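Local coordinates for protein glycerol dehydrogenase (PDB 1TA9) that oxidises glycerol to dihydroxyacetone with NAD(+) as hydride acceptor, probably at a catalytic zinc ion, in the assimilation of glycerol, at residues I263-A266 and C267-L271; S302-G305 and F306-G310; K415-D418 and S419-K423. All coordinates share one frame; numbering follows the deposited sequence.

Contacts 1 and 2 lie next to each other on successive helices, 258-284 and 289-307, with centres 11 Å apart. They touch directly: Cys267 SG packs on Ser302 CB at 3.9 Å, and Ile263 CG2 lies 4.0 Å from Leu304 CB. Contact 2 borders the active site, with the side chains of Ser302 and Phe306 about 4 Å from the bound potassium ion and a bound glycerol respectively; contact 1 lies behind it, the Cys267 side chain about 7 Å from the potassium. Contact 3, on helix 407-428, stands apart, its nearest atoms about 17 Å from contact 1 and about 18 Å from contact 2, at an interface with a third subunit, as contact 1 is with a second.

Contact 1 of 3, residues I263-A266 and C267-L271; sequences IARA and CKDTL
Two donors of Thr270 grip the carbonyl oxygen of Ala266: the hydroxyl OG1 at 2.7 Å and the backbone N at 2.9 Å, arriving from opposite faces of the peptide plane. The hydroxyl can fold back onto its own helix because OG1 sits beside the backbone N (chi1 -60°), which brings it over the preceding turn. The Thr270 hydroxyl thus donates to the helix itself, while its side chain packs on Met301 and Ala297 of helix 289-307.

On the neighbouring flank of the same turn, Arg265 reaches forward to Asp269 in an i to i+4 salt bridge. Arg265 NE lies 3.0 Å from Asp269 OD2, and NH2 of the arginine 3.2 Å from the same oxygen, but both hydrogen bonds are weak and well bent, the first to 126°. The guanidinium and carboxylate planes stand 78° apart, so this is no flat two-pronged pairing. The other carboxylate oxygen, OD1, is hydrogen-bonded to the Tyr262 hydroxyl of the second subunit, which probably limits how far the carboxylate can turn.

Lys268 lays its CD over one face of the guanidinium. Its NZ comes within 3.7 Å of Arg265 NH2, a like-charged approach, but turns to a salt bridge with Glu272 and also makes a cation-pi contact with Trp237 of helix 223-245. The acids on this flank probably offset much of the repulsion between the two bases. The chemistry therefore differs round the helix: a charged flank joins Asp269 to the second subunit, Cys267 packs on Met301 and Ala233 of its own chain, and Thr270 touches both helix 289-307 and Ile258 of the second subunit.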
loop_
_atom_site.group_PDB
_atom_site.type_symbol
_atom_site.label_atom_id
_atom_site.label_comp_id
_atom_site.label_asym_id
_atom_site.label_seq_id
_atom_site.Cartn_x
_atom_site.Cartn_y
_atom_site.Cartn_z
ATOM N N ILE B 263 -26.793 -4.468 3.192
ATOM C CA ILE B 263 -27.177 -5.403 4.246
ATOM C C ILE B 263 -26.582 -6.768 3.903
ATOM O O ILE B 263 -26.191 -7.522 4.791
ATOM C CB ILE B 263 -28.714 -5.499 4.387
ATOM C CG1 ILE B 263 -29.273 -4.128 4.788
ATOM C CG2 ILE B 263 -29.084 -6.536 5.447
ATOM C CD1 ILE B 263 -30.789 -4.058 4.826
ATOM N N ALA B 264 -26.505 -7.077 2.609
ATOM C CA ALA B 264 -25.914 -8.341 2.172
ATOM C C ALA B 264 -24.427 -8.294 2.524
ATOM O O ALA B 264 -23.842 -9.297 2.933
ATOM C CB ALA B 264 -26.094 -8.529 0.669
ATOM N N ARG B 265 -23.819 -7.122 2.362
ATOM C CA ARG B 265 -22.406 -6.949 2.682
ATOM C C ARG B 265 -22.212 -7.104 4.192
ATOM O O ARG B 265 -21.231 -7.693 4.643
ATOM C CB ARG B 265 -21.919 -5.565 2.241
ATOM C CG ARG B 265 -20.442 -5.322 2.521
ATOM C CD ARG B 265 -19.556 -6.072 1.540
ATOM N NE ARG B 265 -18.220 -6.314 2.080
ATOM C CZ ARG B 265 -17.207 -6.806 1.375
ATOM N NH1 ARG B 265 -17.370 -7.102 0.088
ATOM N NH2 ARG B 265 -16.036 -7.026 1.960
ATOM N N ALA B 266 -23.154 -6.567 4.964
ATOM C CA ALA B 266 -23.100 -6.662 6.417
ATOM C C ALA B 266 -23.066 -8.133 6.808
ATOM O O ALA B 266 -22.338 -8.536 7.720
ATOM C CB ALA B 266 -24.319 -5.974 7.037
ATOM N N CYS B 267 -23.856 -8.933 6.105
ATOM C CA CYS B 267 -23.912 -10.369 6.357
ATOM C C CYS B 267 -22.526 -10.987 6.118
ATOM O O CYS B 267 -21.963 -11.637 6.999
ATOM C CB CYS B 267 -24.937 -11.011 5.423
ATOM S SG CYS B 267 -25.201 -12.771 5.697
ATOM N N LYS B 268 -21.988 -10.776 4.922
ATOM C CA LYS B 268 -20.672 -11.303 4.553
ATOM C C LYS B 268 -19.594 -10.905 5.564
ATOM O O LYS B 268 -18.835 -11.746 6.051
ATOM C CB LYS B 268 -20.281 -10.786 3.165
ATOM C CG LYS B 268 -18.889 -11.195 2.689
ATOM C CD LYS B 268 -18.573 -10.538 1.348
ATOM C CE LYS B 268 -17.277 -11.051 0.737
ATOM N NZ LYS B 268 -16.090 -10.685 1.548
ATOM N N ASP B 269 -19.530 -9.614 5.875
ATOM C CA ASP B 269 -18.536 -9.095 6.808
ATOM C C ASP B 269 -18.650 -9.670 8.213
ATOM O O ASP B 269 -17.642 -9.971 8.855
ATOM C CB ASP B 269 -18.637 -7.573 6.899
ATOM C CG ASP B 269 -18.128 -6.875 5.652
ATOM O OD1 ASP B 269 -18.185 -5.627 5.617
ATOM O OD2 ASP B 269 -17.674 -7.565 4.712
ATOM N N THR B 270 -19.879 -9.805 8.695
ATOM C CA THR B 270 -20.112 -10.334 10.039
ATOM C C THR B 270 -19.689 -11.797 10.146
ATOM O O THR B 270 -19.091 -12.214 11.146
ATOM C CB THR B 270 -21.595 -10.185 10.424
ATOM O OG1 THR B 270 -21.944 -8.796 10.388
ATOM C CG2 THR B 270 -21.852 -10.728 11.828
ATOM N N LEU B 271 -19.990 -12.579 9.116
ATOM C CA LEU B 271 -19.614 -13.985 9.135
ATOM C C LEU B 271 -18.092 -14.117 9.137
ATOM O O LEU B 271 -17.531 -14.934 9.869
ATOM C CB LEU B 271 -20.194 -14.705 7.920
ATOM C CG LEU B 271 -21.719 -14.803 7.852
ATOM C CD1 LEU B 271 -22.104 -15.484 6.547
ATOM C CD2 LEU B 271 -22.256 -15.594 9.054
#

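Contact 2 of 3, residues S302-G305 and F306-G310; sequences SGLG and FENGG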
loop_
_atom_site.group_PDB
_atom_site.type_symbol
_atom_site.label_atom_id
_atom_site.label_comp_id
_atom_site.label_asym_id
_atom_site.label_seq_id
_atom_site.Cartn_x
_atom_site.Cartn_y
_atom_site.Cartn_z
ATOM N N SER B 302 -28.998 -11.843 6.516
ATOM C CA SER B 302 -29.162 -12.757 5.403
ATOM C C SER B 302 -30.582 -12.649 4.838
ATOM O O SER B 302 -30.781 -12.670 3.623
ATOM C CB SER B 302 -28.866 -14.184 5.853
ATOM O OG SER B 302 -28.795 -15.044 4.732
ATOM N N GLY B 303 -31.559 -12.506 5.729
ATOM C CA GLY B 303 -32.945 -12.389 5.309
ATOM C C GLY B 303 -33.225 -11.171 4.449
ATOM O O GLY B 303 -33.715 -11.299 3.330
ATOM N N LEU B 304 -32.918 -9.984 4.961
ATOM C CA LEU B 304 -33.151 -8.759 4.204
ATOM C C LEU B 304 -32.209 -8.675 3.009
ATOM O O LEU B 304 -32.563 -8.123 1.966
ATOM C CB LEU B 304 -32.937 -7.530 5.088
ATOM C CG LEU B 304 -33.901 -7.312 6.252
ATOM C CD1 LEU B 304 -33.452 -6.084 7.044
ATOM C CD2 LEU B 304 -35.314 -7.128 5.716
ATOM N N GLY B 305 -31.008 -9.223 3.176
ATOM C CA GLY B 305 -30.012 -9.206 2.117
ATOM C C GLY B 305 -30.393 -10.020 0.897
ATOM O O GLY B 305 -30.097 -9.627 -0.230
ATOM N N PHE B 306 -31.050 -11.156 1.104
ATOM C CA PHE B 306 -31.445 -11.986 -0.024
ATOM C C PHE B 306 -32.770 -11.537 -0.648
ATOM O O PHE B 306 -32.886 -11.461 -1.868
ATOM C CB PHE B 306 -31.501 -13.470 0.394
ATOM C CG PHE B 306 -32.882 -13.985 0.705
ATOM C CD1 PHE B 306 -33.786 -14.267 -0.318
ATOM C CD2 PHE B 306 -33.272 -14.208 2.022
ATOM C CE1 PHE B 306 -35.057 -14.765 -0.031
ATOM C CE2 PHE B 306 -34.541 -14.707 2.316
ATOM C CZ PHE B 306 -35.435 -14.985 1.286
ATOM N N GLU B 307 -33.759 -11.212 0.177
ATOM C CA GLU B 307 -35.054 -10.809 -0.362
ATOM C C GLU B 307 -35.010 -9.474 -1.105
ATOM O O GLU B 307 -35.722 -9.283 -2.098
ATOM C CB GLU B 307 -36.111 -10.761 0.749
ATOM C CG GLU B 307 -37.531 -10.583 0.218
ATOM C CD GLU B 307 -38.608 -10.763 1.281
ATOM O OE1 GLU B 307 -39.803 -10.722 0.922
ATOM O OE2 GLU B 307 -38.271 -10.943 2.472
ATOM N N ASN B 308 -34.177 -8.552 -0.633
ATOM C CA ASN B 308 -34.060 -7.256 -1.279
ATOM C C ASN B 308 -33.060 -7.294 -2.412
ATOM O O ASN B 308 -32.960 -6.357 -3.209
ATOM C CB ASN B 308 -33.709 -6.197 -0.248
ATOM C CG ASN B 308 -34.899 -5.845 0.611
ATOM O OD1 ASN B 308 -35.881 -5.286 0.117
ATOM N ND2 ASN B 308 -34.839 -6.197 1.890
ATOM N N GLY B 309 -32.325 -8.399 -2.468
ATOM C CA GLY B 309 -31.375 -8.620 -3.537
ATOM C C GLY B 309 -32.049 -9.715 -4.344
ATOM O O GLY B 309 -33.009 -9.457 -5.075
ATOM N N GLY B 310 -31.578 -10.949 -4.187
ATOM C CA GLY B 310 -32.197 -12.046 -4.900
ATOM C C GLY B 310 -31.432 -13.349 -4.808
ATOM O O GLY B 310 -30.278 -13.376 -4.375
HETATM O O HOH W 1 -36.392 -11.380 4.147
#
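Asn308 turns its side chain back to Leu304, so that both its backbone N (3.1 Å) and its amide ND2 (3.0 Å) donate to Leu304 O. With CG beside the backbone N (chi1 -75°), ND2 is carried alongside the preceding turn, and the carbonyl oxygen lies close to the amide plane. The Leu304 side chain runs beside it in the same direction.

Phe306 is unusual: its chi1 of 99° is off the staggered values, and the ring is tucked back along the helix. Phe306 CD2 comes to 3.2 Å from Gly303 O, while Ser302 O meets the ring at its edge, and CB of Glu307 lies over the centre of one face. Glu307 is extended beyond CG, and a water donates to its OE2 at 2.6 Å and, weakly, to Gly303 O; OE1 is hydrogen-bonded to Ser187 and OE2 also to Asn207.

This end of helix 289-307 lines the active site: Phe306 lies about 4 Å from the bound glycerol and packs on Ser186, probably an NAD(+)-site residue. Ser302 OG is hydrogen-bonded to Asp182, a potassium ligand, and to Thr236 of helix 223-245, Leu304 packs on Phe66 of the second subunit, and Asn308 OD1 takes the backbone N of Thr67 in strand 64-67.

Contact 3 of 3, residues K415-D418 and S419-K423; sequences KAVD and SYSQK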
loop_
_atom_site.group_PDB
_atom_site.type_symbol
_atom_site.label_atom_id
_atom_site.label_comp_id
_atom_site.label_asym_id
_atom_site.label_seq_id
_atom_site.Cartn_x
_atom_site.Cartn_y
_atom_site.Cartn_z
ATOM N N LYS B 415 -19.355 -31.561 -10.104
ATOM C CA LYS B 415 -18.197 -32.440 -9.987
ATOM C C LYS B 415 -16.912 -31.635 -9.842
ATOM O O LYS B 415 -15.989 -32.052 -9.148
ATOM C CB LYS B 415 -18.099 -33.367 -11.204
ATOM C CG LYS B 415 -19.128 -34.496 -11.176
ATOM C CD LYS B 415 -19.004 -35.432 -12.372
ATOM C CE LYS B 415 -19.526 -34.787 -13.648
ATOM N NZ LYS B 415 -19.586 -35.767 -14.784
ATOM N N ALA B 416 -16.853 -30.478 -10.495
ATOM C CA ALA B 416 -15.671 -29.629 -10.412
ATOM C C ALA B 416 -15.457 -29.189 -8.965
ATOM O O ALA B 416 -14.336 -29.216 -8.461
ATOM C CB ALA B 416 -15.830 -28.414 -11.319
ATOM N N VAL B 417 -16.532 -28.778 -8.295
ATOM C CA VAL B 417 -16.414 -28.367 -6.899
ATOM C C VAL B 417 -15.762 -29.499 -6.099
ATOM O O VAL B 417 -14.831 -29.278 -5.328
ATOM C CB VAL B 417 -17.801 -28.054 -6.282
ATOM C CG1 VAL B 417 -17.668 -27.866 -4.774
ATOM C CG2 VAL B 417 -18.387 -26.794 -6.922
ATOM N N ASP B 418 -16.248 -30.718 -6.301
ATOM C CA ASP B 418 -15.709 -31.873 -5.588
ATOM C C ASP B 418 -14.200 -32.030 -5.797
ATOM O O ASP B 418 -13.454 -32.225 -4.837
ATOM C CB ASP B 418 -16.431 -33.142 -6.030
ATOM C CG ASP B 418 -15.992 -34.360 -5.246
ATOM O OD1 ASP B 418 -16.180 -34.375 -4.008
ATOM O OD2 ASP B 418 -15.459 -35.298 -5.873
ATOM N N SER B 419 -13.749 -31.944 -7.045
ATOM C CA SER B 419 -12.322 -32.072 -7.331
ATOM C C SER B 419 -11.511 -30.904 -6.763
ATOM O O SER B 419 -10.410 -31.101 -6.243
ATOM C CB SER B 419 -12.085 -32.168 -8.840
ATOM O OG SER B 419 -12.638 -33.361 -9.368
ATOM N N TYR B 420 -12.041 -29.690 -6.883
ATOM C CA TYR B 420 -11.350 -28.507 -6.365
ATOM C C TYR B 420 -11.171 -28.622 -4.847
ATOM O O TYR B 420 -10.087 -28.374 -4.314
ATOM C CB TYR B 420 -12.155 -27.228 -6.661
ATOM C CG TYR B 420 -12.245 -26.787 -8.112
ATOM C CD1 TYR B 420 -11.744 -27.569 -9.153
ATOM C CD2 TYR B 420 -12.876 -25.587 -8.438
ATOM C CE1 TYR B 420 -11.874 -27.157 -10.500
ATOM C CE2 TYR B 420 -13.013 -25.168 -9.768
ATOM C CZ TYR B 420 -12.513 -25.955 -10.791
ATOM O OH TYR B 420 -12.667 -25.531 -12.096
ATOM N N SER B 421 -12.251 -28.974 -4.155
ATOM C CA SER B 421 -12.214 -29.119 -2.698
ATOM C C SER B 421 -11.250 -30.229 -2.288
ATOM O O SER B 421 -10.487 -30.073 -1.336
ATOM C CB SER B 421 -13.617 -29.417 -2.155
ATOM O OG SER B 421 -14.478 -28.301 -2.313
ATOM N N GLN B 422 -11.279 -31.353 -2.997
ATOM C CA GLN B 422 -10.368 -32.443 -2.671
ATOM C C GLN B 422 -8.915 -32.018 -2.846
ATOM O O GLN B 422 -8.045 -32.433 -2.079
ATOM C CB GLN B 422 -10.643 -33.666 -3.544
ATOM C CG GLN B 422 -11.941 -34.369 -3.221
ATOM C CD GLN B 422 -12.033 -35.714 -3.898
ATOM O OE1 GLN B 422 -11.161 -36.566 -3.720
ATOM N NE2 GLN B 422 -13.085 -35.916 -4.677
ATOM N N LYS B 423 -8.645 -31.192 -3.853
ATOM C CA LYS B 423 -7.275 -30.734 -4.080
ATOM C C LYS B 423 -6.857 -29.808 -2.941
ATOM O O LYS B 423 -5.742 -29.914 -2.427
ATOM C CB LYS B 423 -7.158 -29.997 -5.418
ATOM C CG LYS B 423 -5.731 -29.565 -5.772
ATOM C CD LYS B 423 -4.814 -30.771 -5.991
ATOM C CE LYS B 423 -3.445 -30.343 -6.496
ATOM N NZ LYS B 423 -2.577 -31.506 -6.837
#
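Tyr420 lays its ring against the preceding turn, with Ala416 O over one face and only 3.1 Å from CD1. The same oxygen accepts the backbone N of Tyr420 at 2.8 Å, a nearly straight bond. Tyr420 CG stands beside the backbone N (chi1 -69°), which directs the ring back along the helix toward Ala416, whose CB approaches Tyr420 CZ at 4.2 Å. On this packed side Val417 CG1 lies 4.1 Å from Ser421 OG, a hydroxyl bonded to Ile369 O, and Val417 packs on helix 333-347. The Tyr420 ring also meets Phe355 edge-to-face, and its side chain packs on Ser277 of the third subunit. An alanine here would lose that edge-to-face partner of Phe355, and is likely to open a gap beside Ala416 and Ser277 of the third subunit.

The looser part is the partly exposed end of Gln422. Its NE2 reaches OD2 of Asp418 at 2.7 Å, but the bond is weak, bent to 127°, and the amide and carboxylate planes stand 60° apart. The buried Asp418 is firmly held all the same: OD2 has its stronger partner in Arg284 of the third subunit, a salt bridge, and OD1 takes the backbone N of Leu371. The Asp418 charge is thus paired mainly across the subunit boundary, which probably favours its ionised form and adds a charged component to an interface that the Tyr420 side of helix 407-428 also shares.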